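PDB 5DZS: shikimate dehydrogenase (NADP(+)) from Peptoclostridium difficile, which probably catalyses the reversible NADPH-linked reduction of 3-dehydroshikimate to shikimate, a step on the way to chorismate and the aromatic amino acids. Local coordinates for residues E41-L46 with V62-R67; S198-F203 with T216-I221. One frame throughout, in Å; residues are numbered along the deposited sequence.

Contact 1. Residues E41-L46 with V62-R67; sequences EDISKL and VPYKER. With SO4 (sulfate ion), chain D.
Ile43 lies over one face of the Tyr64 ring in the substrate-binding domain of the shikimate dehydrogenase fold, where the loop ahead of helix 46-53 meets the loop carrying Lys65, the predicted proton acceptor. At the fork, Ile43 CB sits 4.1 Å from Tyr64 CE1. With CG1 anti to the backbone N (chi1 -162°), that branch runs across the ring, CG1 passing 4.0 Å from Tyr64 CD1. Its tip, CD1, ends over the face in a CH-pi contact, 3.8 Å from the ring centroid and 15° off the normal. The other branch turns to Arg67: in one of the two deposited conformers of that arginine, Ile43 CG2 comes obliquely to NH1, 3.5 Å away. Pro63 CD covers the opposite face of the tyrosine, so the ring is sandwiched between two aliphatic groups, while its OH is hydrogen-bonded to Ile38 O. Val7 of strand 2-8 packs against both Ile43 and Tyr64. Beyond the tyrosine, Lys65 NZ forms a salt bridge with OD2 of Asp101, a residue predicted to bind shikimate. A sulfate, probably from the crystallisation liquor, lies on this same loop; Lys65 N donates to its O3 at 3.0 Å, with an N-H...O angle of 158°.

Contact 2. Residues S198-F203 with T216-I221; sequences SIIQNF and TEFLRI
Two helices of the Rossmann-like NADP-binding domain, 197-200 and 217-224, come together through the single methyl CD1 of Ile200. They flank strand 205-208 in sequence, one leading into it and the other following it, so the contact ties together the two helical connections of neighbouring parallel strands. The backbones stay well apart, with Ile200 CA and Ile221 CA 7.8 Å from each other, and the gap is closed by side chains from both helices. On the first, the outer arm of Ile200 is extended: chi2 of 176° carries CD1 out to the second helix, where it meets Ile221 CG2 at 3.7 Å and Ile221 CB at 3.9 Å. The two isoleucines cross at about a right angle. The same methyl also approaches Phe218 CD1 at 4.0 Å, obliquely to the ring, and the backbone Phe218 O at 3.9 Å, so it settles between residues about one turn apart on the helix. Behind it, Leu206 of strand 205-208 touches both Ile200 and Phe218, and Ile178 of strand 177-180 adds to the cover of the ring. Thr216 N-caps the second helix, and its OG1 is also hydrogen-bonded to Asp208 OD2 at the end of strand 205-208, which links helix start to strand. The capping bond runs from Leu219 N to Thr216 OG1, 3.2 Å long with an N-H...O angle of 165°.

Overall arrangement
Contacts 1 and 2 follow one another along the chain and sit in different domains, their centres about 32 Å apart and their nearest atoms about 14 Å apart. Both are buried, small and centred on one isoleucine, yet they share no helix or strand. Contact 1 joins two loops beside the mixed sheet and combines an aromatic face with a guanidinium; it holds Lys65, the predicted proton acceptor, and lies near residues predicted to bind shikimate. Contact 2 joins two helices beside the parallel sheet and is almost wholly apolar; the side chain of Phe218 is about 8 Å from that of Leu209, predicted to bind NADP(+).

Contact 1. Residues E41-L46 with V62-R67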
loop_
_atom_site.group_PDB
_atom_site.type_symbol
_atom_site.label_atom_id
_atom_site.label_comp_id
_atom_site.label_asym_id
_atom_site.label_seq_id
_atom_site.Cartn_x
_atom_site.Cartn_y
_atom_site.Cartn_z
ATOM N N GLU B 41 -29.926 -10.407 1.598
ATOM C CA GLU B 41 -30.894 -9.333 1.385
ATOM C C GLU B 41 -30.487 -7.992 2.008
ATOM O O GLU B 41 -31.106 -6.955 1.731
ATOM C CB GLU B 41 -32.293 -9.747 1.874
ATOM C CG GLU B 41 -32.393 -10.265 3.306
ATOM C CD GLU B 41 -32.191 -11.779 3.458
ATOM O OE1 GLU B 41 -31.522 -12.430 2.622
ATOM O OE2 GLU B 41 -32.731 -12.331 4.448
ATOM N N ASP B 42 -29.467 -8.027 2.864
ATOM C CA ASP B 42 -28.951 -6.830 3.523
ATOM C C ASP B 42 -27.604 -6.323 3.046
ATOM O O ASP B 42 -27.135 -5.276 3.505
ATOM C CB ASP B 42 -28.836 -7.094 5.036
ATOM C CG ASP B 42 -30.168 -7.102 5.749
ATOM O OD1 ASP B 42 -31.204 -6.675 5.172
ATOM O OD2 ASP B 42 -30.199 -7.534 6.936
ATOM N N ILE B 43 -26.937 -7.042 2.148
ATOM C CA ILE B 43 -25.585 -6.624 1.776
ATOM C C ILE B 43 -25.520 -5.228 1.125
ATOM O O ILE B 43 -24.487 -4.522 1.277
ATOM C CB ILE B 43 -24.864 -7.729 0.956
ATOM C CG1 ILE B 43 -23.336 -7.526 0.927
ATOM C CG2 ILE B 43 -25.447 -7.833 -0.432
ATOM C CD1 ILE B 43 -22.641 -7.786 2.248
ATOM N N SER B 44 -26.593 -4.791 0.471
ATOM C CA SER B 44 -26.616 -3.458 -0.118
ATOM C C SER B 44 -26.577 -2.354 0.932
ATOM O O SER B 44 -26.303 -1.203 0.603
ATOM C CB SER B 44 -27.877 -3.266 -0.965
ATOM O OG SER B 44 -29.024 -3.257 -0.141
ATOM N N LYS B 45 -26.795 -2.709 2.204
ATOM C CA LYS B 45 -26.788 -1.716 3.280
ATOM C C LYS B 45 -25.411 -1.566 3.942
ATOM O O LYS B 45 -25.190 -0.625 4.720
ATOM C CB LYS B 45 -27.809 -2.107 4.369
ATOM C CG LYS B 45 -29.227 -2.366 3.867
ATOM C CD LYS B 45 -30.134 -2.979 4.910
ATOM C CE LYS B 45 -31.416 -3.480 4.253
ATOM N NZ LYS B 45 -32.319 -4.155 5.219
ATOM N N LEU B 46 -24.469 -2.441 3.620
ATOM C CA LEU B 46 -23.180 -2.437 4.298
ATOM C C LEU B 46 -22.409 -1.143 4.115
ATOM O O LEU B 46 -21.865 -0.589 5.070
ATOM C CB LEU B 46 -22.285 -3.622 3.874
ATOM C CG LEU B 46 -20.869 -3.689 4.413
ATOM C CD1 LEU B 46 -20.916 -4.049 5.896
ATOM C CD2 LEU B 46 -20.015 -4.718 3.697
ATOM N N VAL B 62 -16.835 -15.266 1.458
ATOM C CA VAL B 62 -17.950 -15.824 0.703
ATOM C C VAL B 62 -19.291 -15.468 1.348
ATOM O O VAL B 62 -19.417 -15.476 2.578
ATOM C CB VAL B 62 -17.775 -17.347 0.546
ATOM C CG1 VAL B 62 -16.551 -17.632 -0.291
ATOM C CG2 VAL B 62 -17.690 -18.032 1.888
ATOM N N PRO B 63 -20.325 -15.177 0.550
ATOM C CA PRO B 63 -20.330 -15.209 -0.913
ATOM C C PRO B 63 -20.360 -13.823 -1.541
ATOM O O PRO B 63 -20.941 -13.616 -2.601
ATOM C CB PRO B 63 -21.670 -15.900 -1.185
ATOM C CG PRO B 63 -22.550 -15.344 -0.150
ATOM C CD PRO B 63 -21.694 -15.129 1.089
ATOM N N TYR B 64 -19.635 -12.896 -0.917
ATOM C CA TYR B 64 -19.759 -11.485 -1.285
ATOM C C TYR B 64 -18.552 -10.850 -1.945
ATOM O O TYR B 64 -18.593 -9.653 -2.207
ATOM C CB TYR B 64 -20.100 -10.649 -0.022
ATOM C CG TYR B 64 -21.373 -11.067 0.699
ATOM C CD1 TYR B 64 -22.539 -11.281 -0.010
ATOM C CD2 TYR B 64 -21.419 -11.220 2.075
ATOM C CE1 TYR B 64 -23.703 -11.651 0.633
ATOM C CE2 TYR B 64 -22.578 -11.590 2.732
ATOM C CZ TYR B 64 -23.712 -11.812 1.999
ATOM O OH TYR B 64 -24.884 -12.189 2.595
ATOM N N LYS B 65 -17.515 -11.616 -2.244
ATOM C CA LYS B 65 -16.300 -10.979 -2.767
ATOM C C LYS B 65 -16.500 -10.271 -4.112
ATOM O O LYS B 65 -15.814 -9.307 -4.406
ATOM C CB LYS B 65 -15.142 -11.953 -2.840
ATOM C CG LYS B 65 -14.750 -12.562 -1.510
ATOM C CD LYS B 65 -13.561 -13.496 -1.784
ATOM C CE LYS B 65 -13.038 -14.239 -0.594
ATOM N NZ LYS B 65 -11.956 -15.125 -1.138
ATOM N N GLU B 66 -17.400 -10.781 -4.935
ATOM C CA GLU B 66 -17.707 -10.135 -6.222
ATOM C C GLU B 66 -18.832 -9.109 -6.098
ATOM O O GLU B 66 -18.726 -7.981 -6.631
ATOM C CB GLU B 66 -18.048 -11.204 -7.291
ATOM C CG GLU B 66 -16.898 -12.175 -7.513
ATOM C CD GLU B 66 -17.151 -13.317 -8.498
ATOM O OE1 GLU B 66 -17.875 -13.149 -9.501
ATOM O OE2 GLU B 66 -16.573 -14.401 -8.272
ATOM N N ARG B 67 -19.906 -9.488 -5.400
ATOM C CA ARG B 67 -21.099 -8.636 -5.277
ATOM C C ARG B 67 -20.863 -7.334 -4.535
ATOM O O ARG B 67 -21.611 -6.379 -4.737
ATOM C CB ARG B 67 -22.307 -9.375 -4.662
ATOM C CG ARG B 67 -22.787 -10.566 -5.484
ATOM C CD ARG B 67 -24.316 -10.746 -5.534
ATOM N NE ARG B 67 -25.015 -11.058 -4.278
ATOM C CZ ARG B 67 -25.720 -10.179 -3.560
ATOM N NH1 ARG B 67 -26.344 -10.567 -2.446
ATOM N NH2 ARG B 67 -25.822 -8.916 -3.956
HETATM S S SO4 D . -17.235 -15.410 -3.775
HETATM O O1 SO4 D . -16.207 -16.415 -3.459
HETATM O O2 SO4 D . -18.478 -16.126 -4.228
HETATM O O3 SO4 D . -17.573 -14.558 -2.614
HETATM O O4 SO4 D . -16.745 -14.567 -4.883
#

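Contact 2. Residues S198-F203 with T216-I221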
loop_
_atom_site.group_PDB
_atom_site.type_symbol
_atom_site.label_atom_id
_atom_site.label_comp_id
_atom_site.label_asym_id
_atom_site.label_seq_id
_atom_site.Cartn_x
_atom_site.Cartn_y
_atom_site.Cartn_z
ATOM N N SER B 198 -10.645 -41.398 -5.639
ATOM C CA SER B 198 -10.183 -41.778 -6.983
ATOM C C SER B 198 -9.592 -40.608 -7.767
ATOM O O SER B 198 -8.667 -40.793 -8.565
ATOM C CB SER B 198 -11.332 -42.386 -7.780
ATOM O OG SER B 198 -11.832 -43.539 -7.136
ATOM N N ILE B 199 -10.149 -39.414 -7.567
ATOM C CA ILE B 199 -9.636 -38.209 -8.227
ATOM C C ILE B 199 -8.378 -37.747 -7.492
ATOM O O ILE B 199 -7.376 -37.401 -8.120
ATOM C CB ILE B 199 -10.690 -37.077 -8.268
ATOM C CG1 ILE B 199 -11.805 -37.434 -9.263
ATOM C CG2 ILE B 199 -10.046 -35.734 -8.652
ATOM C CD1 ILE B 199 -12.988 -36.481 -9.234
ATOM N N ILE B 200 -8.422 -37.768 -6.162
ATOM C CA ILE B 200 -7.266 -37.362 -5.357
ATOM C C ILE B 200 -6.051 -38.223 -5.677
ATOM O O ILE B 200 -4.917 -37.755 -5.679
ATOM C CB ILE B 200 -7.569 -37.420 -3.846
ATOM C CG1 ILE B 200 -8.614 -36.351 -3.502
ATOM C CG2 ILE B 200 -6.296 -37.177 -3.043
ATOM C CD1 ILE B 200 -9.079 -36.346 -2.061
ATOM N N GLN B 201 -6.297 -39.487 -5.978
ATOM C CA GLN B 201 -5.211 -40.390 -6.303
ATOM C C GLN B 201 -4.424 -39.946 -7.549
ATOM O O GLN B 201 -3.252 -40.279 -7.678
ATOM C CB GLN B 201 -5.765 -41.796 -6.489
ATOM C CG GLN B 201 -4.712 -42.878 -6.578
ATOM C CD GLN B 201 -5.331 -44.252 -6.549
ATOM O OE1 GLN B 201 -6.547 -44.390 -6.398
ATOM N NE2 GLN B 201 -4.502 -45.283 -6.685
ATOM N N ASN B 202 -5.050 -39.161 -8.433
ATOM C CA ASN B 202 -4.392 -38.720 -9.675
ATOM C C ASN B 202 -3.532 -37.455 -9.567
ATOM O O ASN B 202 -3.082 -36.930 -10.590
ATOM C CB ASN B 202 -5.434 -38.532 -10.794
ATOM C CG ASN B 202 -6.123 -39.824 -11.188
ATOM O OD1 ASN B 202 -5.579 -40.919 -11.011
ATOM N ND2 ASN B 202 -7.322 -39.702 -11.753
ATOM N N PHE B 203 -3.300 -36.976 -8.347
ATOM C CA PHE B 203 -2.496 -35.768 -8.131
ATOM C C PHE B 203 -1.414 -36.029 -7.097
ATOM O O PHE B 203 -1.535 -36.954 -6.297
ATOM C CB PHE B 203 -3.402 -34.577 -7.754
ATOM C CG PHE B 203 -4.307 -34.172 -8.875
ATOM C CD1 PHE B 203 -5.500 -34.846 -9.094
ATOM C CD2 PHE B 203 -3.930 -33.180 -9.769
ATOM C CE1 PHE B 203 -6.314 -34.518 -10.166
ATOM C CE2 PHE B 203 -4.743 -32.840 -10.835
ATOM C CZ PHE B 203 -5.936 -33.511 -11.036
ATOM N N THR B 216 -9.432 -31.180 7.302
ATOM C CA THR B 216 -10.430 -31.480 6.284
ATOM C C THR B 216 -10.307 -32.909 5.757
ATOM O O THR B 216 -9.222 -33.498 5.753
ATOM C CB THR B 216 -10.289 -30.527 5.084
ATOM O OG1 THR B 216 -9.017 -30.743 4.459
ATOM C CG2 THR B 216 -10.416 -29.081 5.527
ATOM N N GLU B 217 -11.427 -33.464 5.301
ATOM C CA GLU B 217 -11.431 -34.804 4.741
ATOM C C GLU B 217 -10.546 -34.836 3.492
ATOM O O GLU B 217 -9.851 -35.813 3.236
ATOM C CB GLU B 217 -12.861 -35.231 4.400
ATOM C CG GLU B 217 -12.998 -36.647 3.860
ATOM C CD GLU B 217 -12.628 -37.728 4.868
ATOM O OE1 GLU B 217 -12.342 -37.396 6.032
ATOM O OE2 GLU B 217 -12.639 -38.921 4.498
ATOM N N PHE B 218 -10.587 -33.750 2.728
ATOM C CA PHE B 218 -9.778 -33.598 1.514
ATOM C C PHE B 218 -8.305 -33.873 1.827
ATOM O O PHE B 218 -7.684 -34.734 1.203
ATOM C CB PHE B 218 -10.009 -32.183 0.963
ATOM C CG PHE B 218 -9.198 -31.822 -0.257
ATOM C CD1 PHE B 218 -9.422 -32.429 -1.473
ATOM C CD2 PHE B 218 -8.294 -30.761 -0.205
ATOM C CE1 PHE B 218 -8.699 -32.062 -2.600
ATOM C CE2 PHE B 218 -7.578 -30.378 -1.330
ATOM C CZ PHE B 218 -7.775 -31.032 -2.528
ATOM N N LEU B 219 -7.756 -33.159 2.810
ATOM C CA LEU B 219 -6.348 -33.357 3.191
ATOM C C LEU B 219 -6.136 -34.643 3.972
ATOM O O LEU B 219 -5.064 -35.242 3.909
ATOM C CB LEU B 219 -5.819 -32.166 3.998
ATOM C CG LEU B 219 -5.831 -30.830 3.260
ATOM C CD1 LEU B 219 -5.146 -29.760 4.104
ATOM C CD2 LEU B 219 -5.166 -30.966 1.898
ATOM N N ARG B 220 -7.158 -35.058 4.711
ATOM C CA ARG B 220 -7.076 -36.286 5.474
ATOM C C ARG B 220 -6.968 -37.458 4.492
ATOM O O ARG B 220 -6.191 -38.381 4.719
ATOM C CB ARG B 220 -8.256 -36.380 6.447
ATOM C CG ARG B 220 -8.342 -37.651 7.283
ATOM C CD ARG B 220 -8.912 -37.360 8.675
ATOM N NE ARG B 220 -9.955 -36.323 8.685
ATOM C CZ ARG B 220 -11.250 -36.522 8.941
ATOM N NH1 ARG B 220 -12.090 -35.490 8.916
ATOM N NH2 ARG B 220 -11.721 -37.738 9.215
ATOM N N ILE B 221 -7.697 -37.388 3.376
ATOM C CA ILE B 221 -7.605 -38.431 2.336
ATOM C C ILE B 221 -6.236 -38.369 1.646
ATOM O O ILE B 221 -5.656 -39.401 1.314
ATOM C CB ILE B 221 -8.723 -38.305 1.268
ATOM C CG1 ILE B 221 -10.092 -38.619 1.882
ATOM C CG2 ILE B 221 -8.477 -39.273 0.103
ATOM C CD1 ILE B 221 -11.262 -38.295 0.972
#